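Myo-inositol-1-phosphate synthase-related protein (Thermotoga maritima MSB8, PDB 3CIN) is a member of the myo-inositol-1-phosphate synthase family that binds nicotinamide-adenine-dinucleotide in a Rossmann-like domain. Local coordinates at residues 129-134 and 177-182; 135-140 and 184-189; 305-310 and 317-322. One frame throughout, in Å; residues are numbered along the deposited sequence.

Contact 1 (129-134 and 177-182); sequences KEWTEL and YAAALY
Trp-131 and Tyr-182 carry a buried, largely apolar helix-helix contact on one side of the parallel sheet, where helix 120-134 meets helix 171-186. Over these segments the axes cross at -56° and come no closer than 10.1 Å, a spacing filled by the two aromatic side chains. The first torsion of Tyr-182 sets CG anti to the backbone N (chi1 165°), which carries the ring across to the partner helix. There Trp-131 CB sits over one face of the Tyr-182 ring in a CH-pi contact, 4.1 Å from its centroid and displaced toward the rim. Thr-132 CG2 meets the same ring at its edge, 3.8 Å from Tyr-182 CD1, while its hydroxyl turns back to its own helix, Thr-132 OG1 giving a 2.6 Å hydrogen bond to Lys-129 O. The indole reaches the other way: Trp-131 CZ3 lies 3.8 Å from Ala-178 CB, and the indole edge faces the backbone N of Ala-179. Small alanines leave room for this large ring. Beneath, Ile-139 of strand 138-141 touches Trp-131, Ala-179 and Tyr-182, and Tyr-64 packs edge-to-face on the indole. Such packing of neighbouring helices against a parallel sheet is characteristic of the Rossmann-like, nucleotide-binding alpha/beta fold.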
loop_
_atom_site.group_PDB
_atom_site.type_symbol
_atom_site.label_atom_id
_atom_site.label_comp_id
_atom_site.label_asym_id
_atom_site.label_seq_id
_atom_site.Cartn_x
_atom_site.Cartn_y
_atom_site.Cartn_z
ATOM N N LYS A 129 27.209 -23.459 -37.603
ATOM C CA LYS A 129 27.584 -22.946 -38.910
ATOM C C LYS A 129 26.970 -21.557 -39.202
ATOM O O LYS A 129 27.672 -20.642 -39.664
ATOM C CB LYS A 129 27.128 -23.887 -40.039
ATOM C CG LYS A 129 27.398 -23.316 -41.400
ATOM N N GLU A 130 25.670 -21.397 -38.932
ATOM C CA GLU A 130 25.037 -20.062 -39.099
ATOM C C GLU A 130 25.707 -18.917 -38.232
ATOM O O GLU A 130 25.992 -17.794 -38.697
ATOM C CB GLU A 130 23.512 -20.128 -38.810
ATOM C CG GLU A 130 22.701 -20.866 -39.868
ATOM C CD GLU A 130 21.273 -21.241 -39.434
ATOM O OE1 GLU A 130 20.688 -20.598 -38.558
ATOM O OE2 GLU A 130 20.705 -22.181 -40.008
ATOM N N TRP A 131 25.955 -19.233 -36.974
ATOM C CA TRP A 131 26.517 -18.323 -36.067
ATOM C C TRP A 131 27.942 -17.945 -36.455
ATOM O O TRP A 131 28.340 -16.825 -36.255
ATOM C CB TRP A 131 26.439 -18.893 -34.645
ATOM C CG TRP A 131 25.029 -19.088 -34.147
ATOM C CD1 TRP A 131 23.873 -18.732 -34.756
ATOM C CD2 TRP A 131 24.639 -19.675 -32.884
ATOM N NE1 TRP A 131 22.792 -19.078 -33.968
ATOM C CE2 TRP A 131 23.242 -19.620 -32.800
ATOM C CE3 TRP A 131 25.332 -20.208 -31.838
ATOM C CZ2 TRP A 131 22.526 -20.124 -31.698
ATOM C CZ3 TRP A 131 24.621 -20.709 -30.751
ATOM C CH2 TRP A 131 23.272 -20.694 -30.691
ATOM N N THR A 132 28.711 -18.873 -37.027
ATOM C CA THR A 132 30.053 -18.556 -37.465
ATOM C C THR A 132 30.047 -17.485 -38.528
ATOM O O THR A 132 30.982 -16.677 -38.552
ATOM C CB THR A 132 30.821 -19.795 -37.913
ATOM O OG1 THR A 132 30.210 -20.322 -39.108
ATOM C CG2 THR A 132 30.833 -20.823 -36.789
ATOM N N GLU A 133 28.997 -17.422 -39.368
ATOM C CA GLU A 133 28.911 -16.372 -40.387
ATOM C C GLU A 133 28.416 -15.034 -39.847
ATOM O O GLU A 133 28.808 -14.004 -40.339
ATOM C CB GLU A 133 27.996 -16.762 -41.536
ATOM C CG GLU A 133 28.366 -18.109 -42.174
ATOM C CD GLU A 133 27.673 -18.303 -43.550
ATOM O OE1 GLU A 133 27.378 -17.303 -44.207
ATOM O OE2 GLU A 133 27.384 -19.455 -43.919
ATOM N N LEU A 134 27.553 -15.079 -38.833
ATOM C CA LEU A 134 27.020 -13.867 -38.172
ATOM C C LEU A 134 28.071 -13.272 -37.216
ATOM O O LEU A 134 28.109 -12.066 -36.978
ATOM C CB LEU A 134 25.729 -14.218 -37.431
ATOM C CG LEU A 134 24.532 -14.640 -38.326
ATOM C CD1 LEU A 134 23.248 -14.961 -37.498
ATOM C CD2 LEU A 134 24.283 -13.679 -39.464
ATOM N N TYR A 177 24.665 -25.297 -25.189
ATOM C CA TYR A 177 25.509 -26.324 -25.760
ATOM C C TYR A 177 26.061 -25.857 -27.111
ATOM O O TYR A 177 27.286 -25.902 -27.319
ATOM C CB TYR A 177 24.738 -27.624 -25.861
ATOM C CG TYR A 177 25.524 -28.779 -26.395
ATOM C CD1 TYR A 177 26.255 -29.604 -25.573
ATOM C CD2 TYR A 177 25.513 -29.052 -27.761
ATOM C CE1 TYR A 177 26.946 -30.662 -26.084
ATOM C CE2 TYR A 177 26.227 -30.068 -28.274
ATOM C CZ TYR A 177 26.916 -30.896 -27.439
ATOM O OH TYR A 177 27.595 -31.958 -27.978
ATOM N N ALA A 178 25.180 -25.479 -28.024
ATOM C CA ALA A 178 25.604 -24.881 -29.286
ATOM C C ALA A 178 26.572 -23.685 -29.119
ATOM O O ALA A 178 27.546 -23.562 -29.878
ATOM C CB ALA A 178 24.390 -24.462 -30.126
ATOM N N ALA A 179 26.331 -22.843 -28.117
ATOM C CA ALA A 179 27.175 -21.688 -27.847
ATOM C C ALA A 179 28.593 -22.125 -27.499
ATOM O O ALA A 179 29.553 -21.451 -27.914
ATOM C CB ALA A 179 26.566 -20.740 -26.782
ATOM N N ALA A 180 28.755 -23.229 -26.746
ATOM C CA ALA A 180 30.089 -23.722 -26.391
ATOM C C ALA A 180 30.773 -24.221 -27.648
ATOM O O ALA A 180 31.962 -23.969 -27.857
ATOM C CB ALA A 180 30.034 -24.850 -25.366
ATOM N N LEU A 181 30.034 -24.949 -28.496
ATOM C CA LEU A 181 30.658 -25.490 -29.721
ATOM C C LEU A 181 31.068 -24.333 -30.631
ATOM O O LEU A 181 32.181 -24.341 -31.213
ATOM C CB LEU A 181 29.743 -26.479 -30.449
ATOM C CG LEU A 181 29.762 -27.907 -29.895
ATOM C CD1 LEU A 181 29.498 -28.038 -28.454
ATOM C CD2 LEU A 181 28.785 -28.797 -30.645
ATOM N N TYR A 182 30.195 -23.341 -30.723
ATOM C CA TYR A 182 30.470 -22.127 -31.487
ATOM C C TYR A 182 31.686 -21.388 -30.944
ATOM O O TYR A 182 32.604 -21.003 -31.697
ATOM C CB TYR A 182 29.239 -21.245 -31.512
ATOM C CG TYR A 182 29.549 -19.823 -31.972
ATOM C CD1 TYR A 182 29.880 -19.538 -33.308
ATOM C CD2 TYR A 182 29.556 -18.759 -31.072
ATOM C CE1 TYR A 182 30.169 -18.276 -33.708
ATOM C CE2 TYR A 182 29.829 -17.463 -31.489
ATOM C CZ TYR A 182 30.148 -17.223 -32.799
ATOM O OH TYR A 182 30.453 -15.927 -33.220
#

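Contact 2 (135-140 and 184-189); sequences DPDVIV and NKRGGA
The guanidinium of Arg-186 is gripped by Asp-135 and Asp-137 in a salt-bridge network in the Rossmann-like domain, where the C-terminal end of helix 171-186 passes the turn that leads into the central strand 138-141. The first shell is strongly directional. Arg-186 points its CG away from the backbone N (chi1 -170°) and stays extended as far as NE, a reach that spans the distance to both aspartates. NE of Arg-186 donates to Asp-135 OD1 at 2.9 Å, nearly straight at 164°, and the acceptor lies in the guanidinium plane although the carboxylate itself is turned well out of it. At the far end of the group, Arg-186 NH1 and NH2 both converge on one oxygen, Asp-137 OD1, the NH2 bond at 2.9 Å being the shorter. Both nitrogens come from the same face of the Asp-137 carboxylate, whose plane stands 78° from the guanidinium. Weak bonds from NH2 to Asp-135 O and OD1 add to the grip. Over the centre of one guanidinium face lies Pro-136 O, 3.3 Å from Arg-186 CZ, where the partial negative charge of the carbonyl oxygen probably favours the cation.

The second shell positions these groups. Asp-137 OD2 takes a hydrogen bond from Lys-15 N in the adjacent strand 14-19, and Pro-136 O accepts one from Tyr-182 OH. After the helix, Gly-187 turns the chain with positive phi, so that Gly-188 O comes back into the guanidinium plane and accepts from Arg-186 NH1 at 3.0 Å, nearly along its C=O axis.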
loop_
_atom_site.group_PDB
_atom_site.type_symbol
_atom_site.label_atom_id
_atom_site.label_comp_id
_atom_site.label_asym_id
_atom_site.label_seq_id
_atom_site.Cartn_x
_atom_site.Cartn_y
_atom_site.Cartn_z
ATOM N N ASP A 135 28.909 -14.148 -36.689
ATOM C CA ASP A 135 30.075 -13.804 -35.877
ATOM C C ASP A 135 29.824 -13.040 -34.578
ATOM O O ASP A 135 30.583 -12.117 -34.229
ATOM C CB ASP A 135 31.069 -13.020 -36.712
ATOM C CG ASP A 135 32.398 -12.911 -36.044
ATOM O OD1 ASP A 135 32.808 -13.923 -35.446
ATOM O OD2 ASP A 135 33.039 -11.822 -36.087
ATOM N N PRO A 136 28.792 -13.437 -33.796
ATOM C CA PRO A 136 28.598 -12.697 -32.546
ATOM C C PRO A 136 29.687 -12.904 -31.526
ATOM O O PRO A 136 30.255 -14.001 -31.439
ATOM C CB PRO A 136 27.313 -13.306 -31.972
ATOM C CG PRO A 136 27.297 -14.717 -32.533
ATOM C CD PRO A 136 27.807 -14.511 -33.947
ATOM N N ASP A 137 29.932 -11.864 -30.726
ATOM C CA ASP A 137 30.740 -11.978 -29.496
ATOM C C ASP A 137 29.859 -12.511 -28.357
ATOM O O ASP A 137 30.356 -13.257 -27.487
ATOM C CB ASP A 137 31.254 -10.580 -29.088
ATOM C CG ASP A 137 32.211 -9.993 -30.089
ATOM O OD1 ASP A 137 33.283 -10.583 -30.215
ATOM O OD2 ASP A 137 31.937 -8.941 -30.723
ATOM N N VAL A 138 28.603 -12.058 -28.329
ATOM C CA VAL A 138 27.710 -12.315 -27.201
ATOM C C VAL A 138 26.384 -12.849 -27.695
ATOM O O VAL A 138 25.755 -12.255 -28.600
ATOM C CB VAL A 138 27.506 -11.083 -26.306
ATOM C CG1 VAL A 138 26.600 -11.429 -25.105
ATOM C CG2 VAL A 138 28.864 -10.517 -25.843
ATOM N N ILE A 139 25.938 -13.962 -27.129
ATOM C CA ILE A 139 24.636 -14.551 -27.441
ATOM C C ILE A 139 23.750 -14.327 -26.236
ATOM O O ILE A 139 24.145 -14.711 -25.135
ATOM C CB ILE A 139 24.762 -16.065 -27.765
ATOM C CG1 ILE A 139 25.595 -16.263 -29.024
ATOM C CG2 ILE A 139 23.352 -16.751 -27.968
ATOM C CD1 ILE A 139 26.062 -17.676 -29.176
ATOM N N VAL A 140 22.584 -13.715 -26.456
ATOM C CA VAL A 140 21.636 -13.376 -25.385
ATOM C C VAL A 140 20.402 -14.258 -25.460
ATOM O O VAL A 140 19.753 -14.310 -26.510
ATOM C CB VAL A 140 21.233 -11.873 -25.453
ATOM C CG1 VAL A 140 20.116 -11.531 -24.462
ATOM C CG2 VAL A 140 22.467 -10.956 -25.143
ATOM N N ASN A 184 34.129 -22.545 -29.212
ATOM C CA ASN A 184 35.333 -23.302 -29.502
ATOM C C ASN A 184 35.771 -23.078 -30.936
ATOM O O ASN A 184 36.945 -22.811 -31.166
ATOM C CB ASN A 184 35.120 -24.774 -29.172
ATOM C CG ASN A 184 36.374 -25.600 -29.372
ATOM O OD1 ASN A 184 37.089 -25.905 -28.428
ATOM N ND2 ASN A 184 36.629 -25.948 -30.588
ATOM N N LYS A 185 34.835 -23.086 -31.888
ATOM C CA LYS A 185 35.226 -22.876 -33.296
ATOM C C LYS A 185 35.690 -21.441 -33.557
ATOM O O LYS A 185 36.504 -21.173 -34.464
ATOM C CB LYS A 185 34.087 -23.232 -34.244
ATOM C CG LYS A 185 33.843 -24.764 -34.355
ATOM N N ARG A 186 35.127 -20.507 -32.806
ATOM C CA ARG A 186 35.383 -19.073 -33.021
ATOM C C ARG A 186 36.589 -18.541 -32.272
ATOM O O ARG A 186 37.117 -17.485 -32.641
ATOM C CB ARG A 186 34.162 -18.278 -32.576
ATOM C CG ARG A 186 34.240 -16.825 -32.976
ATOM C CD ARG A 186 33.429 -15.975 -32.111
ATOM N NE ARG A 186 33.306 -14.632 -32.682
ATOM C CZ ARG A 186 33.495 -13.515 -31.987
ATOM N NH1 ARG A 186 33.819 -13.564 -30.702
ATOM N NH2 ARG A 186 33.332 -12.350 -32.568
ATOM N N GLY A 187 37.027 -19.233 -31.229
ATOM C CA GLY A 187 38.076 -18.742 -30.366
ATOM C C GLY A 187 37.591 -17.919 -29.177
ATOM O O GLY A 187 38.374 -17.220 -28.533
ATOM N N GLY A 188 36.302 -17.991 -28.895
ATOM C CA GLY A 188 35.736 -17.393 -27.692
ATOM C C GLY A 188 34.461 -16.632 -27.932
ATOM O O GLY A 188 34.327 -15.868 -28.907
ATOM N N ALA A 189 33.529 -16.763 -26.988
ATOM C CA ALA A 189 32.280 -16.027 -27.056
ATOM C C ALA A 189 31.658 -16.024 -25.677
ATOM O O ALA A 189 32.221 -16.609 -24.738
ATOM C CB ALA A 189 31.354 -16.661 -28.090
#

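Contact 3 (305-310 and 317-322); sequences AIHIEY and TDELMI
A first torsion of 176° swings the His-307 imidazole away from its own amide nitrogen and across the strand pair toward Glu-319, whose chain is extended beyond CG. His-307 NE2 donates to Glu-319 OE2 at 2.7 Å, using the anti lone pair of the oxygen; the acceptor lies near the imidazole plane while the carboxylate is turned 71° from it. Tyr-310 has CG between the backbone N and the carbonyl carbon (chi1 58°), folding the phenol over its neighbour on the opposite sheet face: Asp-318 CB makes a CH-pi contact 3.7 Å from the centroid of the Tyr-310 ring. Leu-320 CD1 packs obliquely on Tyr-310 CE1 at 3.9 Å.

The backbone that carries these side chains is a regular antiparallel beta hairpin, strands 301-311 and 317-327. Ile-306 with Ile-322, Ile-308 with Leu-320 and Tyr-310 with Asp-318 are its hydrogen-bonded pairs, the Leu-320 N to Ile-308 O bond being 2.9 Å long. On the outer edge, residues 319-322 pair with a strand of the second subunit, continuing the sheet across the interface.

On the face of His-307, Glu-309 lies alongside Glu-319, with Glu-309 OE1 4.1 Å from Glu-319 OE2. Arg-325 of the third subunit forms salt bridges with both of these oxygens. This shared cation probably offsets the repulsion between the buried carboxylates, which is consistent with their close approach depending on the subunit interface.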
loop_
_atom_site.group_PDB
_atom_site.type_symbol
_atom_site.label_atom_id
_atom_site.label_comp_id
_atom_site.label_asym_id
_atom_site.label_seq_id
_atom_site.Cartn_x
_atom_site.Cartn_y
_atom_site.Cartn_z
ATOM N N ALA A 305 3.076 -6.775 -4.809
ATOM C CA ALA A 305 2.681 -6.483 -3.442
ATOM C C ALA A 305 3.564 -7.328 -2.549
ATOM O O ALA A 305 3.757 -8.485 -2.803
ATOM C CB ALA A 305 1.193 -6.732 -3.203
ATOM N N ILE A 306 4.182 -6.734 -1.537
ATOM C CA ILE A 306 5.114 -7.460 -0.660
ATOM C C ILE A 306 4.695 -7.114 0.773
ATOM O O ILE A 306 4.425 -5.984 1.081
ATOM C CB ILE A 306 6.574 -7.024 -0.901
ATOM C CG1 ILE A 306 7.144 -7.370 -2.278
ATOM C CG2 ILE A 306 7.579 -7.647 0.083
ATOM C CD1 ILE A 306 8.272 -6.458 -2.750
ATOM N N HIS A 307 4.664 -8.120 1.657
ATOM C CA HIS A 307 4.376 -7.910 3.051
ATOM C C HIS A 307 5.407 -8.622 3.863
ATOM O O HIS A 307 5.651 -9.818 3.676
ATOM C CB HIS A 307 3.043 -8.518 3.401
ATOM C CG HIS A 307 2.690 -8.438 4.861
ATOM N ND1 HIS A 307 2.759 -9.524 5.709
ATOM C CD2 HIS A 307 2.279 -7.398 5.615
ATOM C CE1 HIS A 307 2.405 -9.144 6.924
ATOM N NE2 HIS A 307 2.103 -7.861 6.893
ATOM N N ILE A 308 6.008 -7.893 4.803
ATOM C CA ILE A 308 7.062 -8.480 5.666
ATOM C C ILE A 308 6.749 -8.041 7.057
ATOM O O ILE A 308 6.459 -6.887 7.294
ATOM C CB ILE A 308 8.490 -8.037 5.223
ATOM C CG1 ILE A 308 8.803 -8.616 3.845
ATOM C CG2 ILE A 308 9.568 -8.547 6.187
ATOM C CD1 ILE A 308 10.064 -8.005 3.160
ATOM N N GLU A 309 6.726 -8.992 7.991
ATOM C CA GLU A 309 6.612 -8.651 9.387
ATOM C C GLU A 309 7.802 -9.149 10.157
ATOM O O GLU A 309 8.374 -10.185 9.843
ATOM C CB GLU A 309 5.307 -9.081 10.024
ATOM C CG GLU A 309 4.912 -10.395 9.870
ATOM C CD GLU A 309 3.595 -10.665 10.614
ATOM O OE1 GLU A 309 2.912 -9.689 11.055
ATOM O OE2 GLU A 309 3.270 -11.865 10.766
ATOM N N TYR A 310 8.213 -8.351 11.125
ATOM C CA TYR A 310 9.456 -8.617 11.816
ATOM C C TYR A 310 9.413 -8.168 13.247
ATOM O O TYR A 310 8.603 -7.339 13.633
ATOM C CB TYR A 310 10.623 -7.975 11.072
ATOM C CG TYR A 310 10.518 -6.472 10.890
ATOM C CD1 TYR A 310 9.908 -5.910 9.759
ATOM C CD2 TYR A 310 11.092 -5.612 11.834
ATOM C CE1 TYR A 310 9.814 -4.559 9.665
ATOM C CE2 TYR A 310 11.033 -4.243 11.690
ATOM C CZ TYR A 310 10.409 -3.737 10.586
ATOM O OH TYR A 310 10.324 -2.362 10.466
ATOM N N THR A 317 6.659 -5.713 17.323
ATOM C CA THR A 317 6.465 -6.298 16.014
ATOM C C THR A 317 5.998 -5.192 15.012
ATOM O O THR A 317 5.082 -4.427 15.314
ATOM C CB THR A 317 5.403 -7.425 16.075
ATOM O OG1 THR A 317 5.915 -8.507 16.881
ATOM C CG2 THR A 317 5.106 -7.979 14.714
ATOM N N ASP A 318 6.717 -5.119 13.907
ATOM C CA ASP A 318 6.544 -4.092 12.864
ATOM C C ASP A 318 6.130 -4.790 11.575
ATOM O O ASP A 318 6.346 -5.983 11.409
ATOM C CB ASP A 318 7.822 -3.330 12.616
ATOM C CG ASP A 318 8.271 -2.446 13.812
ATOM O OD1 ASP A 318 7.511 -2.204 14.752
ATOM O OD2 ASP A 318 9.406 -1.923 13.752
ATOM N N GLU A 319 5.560 -4.032 10.640
ATOM C CA GLU A 319 5.108 -4.572 9.389
ATOM C C GLU A 319 5.405 -3.567 8.282
ATOM O O GLU A 319 5.113 -2.372 8.487
ATOM C CB GLU A 319 3.583 -4.605 9.501
ATOM C CG GLU A 319 2.936 -5.712 8.940
ATOM C CD GLU A 319 1.537 -5.815 9.470
ATOM O OE1 GLU A 319 1.136 -4.990 10.327
ATOM O OE2 GLU A 319 0.851 -6.747 9.035
ATOM N N LEU A 320 5.850 -4.058 7.112
ATOM C CA LEU A 320 6.042 -3.249 5.911
ATOM C C LEU A 320 5.189 -3.817 4.799
ATOM O O LEU A 320 5.228 -5.020 4.632
ATOM C CB LEU A 320 7.483 -3.258 5.475
ATOM C CG LEU A 320 8.425 -2.605 6.450
ATOM C CD1 LEU A 320 9.875 -2.995 6.114
ATOM C CD2 LEU A 320 8.187 -1.020 6.462
ATOM N N MET A 321 4.400 -2.970 4.088
ATOM C CA MET A 321 3.635 -3.406 2.877
ATOM C C MET A 321 4.161 -2.566 1.685
ATOM O O MET A 321 3.985 -1.350 1.721
ATOM C CB MET A 321 2.115 -3.274 3.021
ATOM C CG MET A 321 1.505 -3.771 4.397
ATOM S SD MET A 321 -0.257 -3.720 4.828
ATOM C CE MET A 321 -0.234 -4.545 6.429
ATOM N N ILE A 322 4.820 -3.171 0.693
ATOM C CA ILE A 322 5.365 -2.495 -0.488
ATOM C C ILE A 322 4.448 -2.819 -1.682
ATOM O O ILE A 322 4.172 -3.986 -1.921
ATOM C CB ILE A 322 6.723 -2.957 -0.841
ATOM C CG1 ILE A 322 7.725 -2.598 0.283
ATOM C CG2 ILE A 322 7.194 -2.430 -2.178
ATOM C CD1 ILE A 322 7.872 -3.661 1.349
#

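Contacts 1 and 2 are neighbours, their centres 7 Å apart, and both draw on helix 171-186; contact 1 takes the end of helix 120-134, contact 2 the turn and strand 138-141 that follow it. Their segments alternate along the chain, so the same two passages of sequence are joined twice, and Trp-131 CZ3 packs on Ile-139 CD1 at 3.7 Å to link them directly. Contact 3 comes later in the sequence and lies on the other side of the chain's centre, about 48 Å from contact 1 and 45 Å from contact 2, centre to centre. The first two thus lie in the parallel-sheet domain, while the third belongs to the mixed sheet that continues into another subunit.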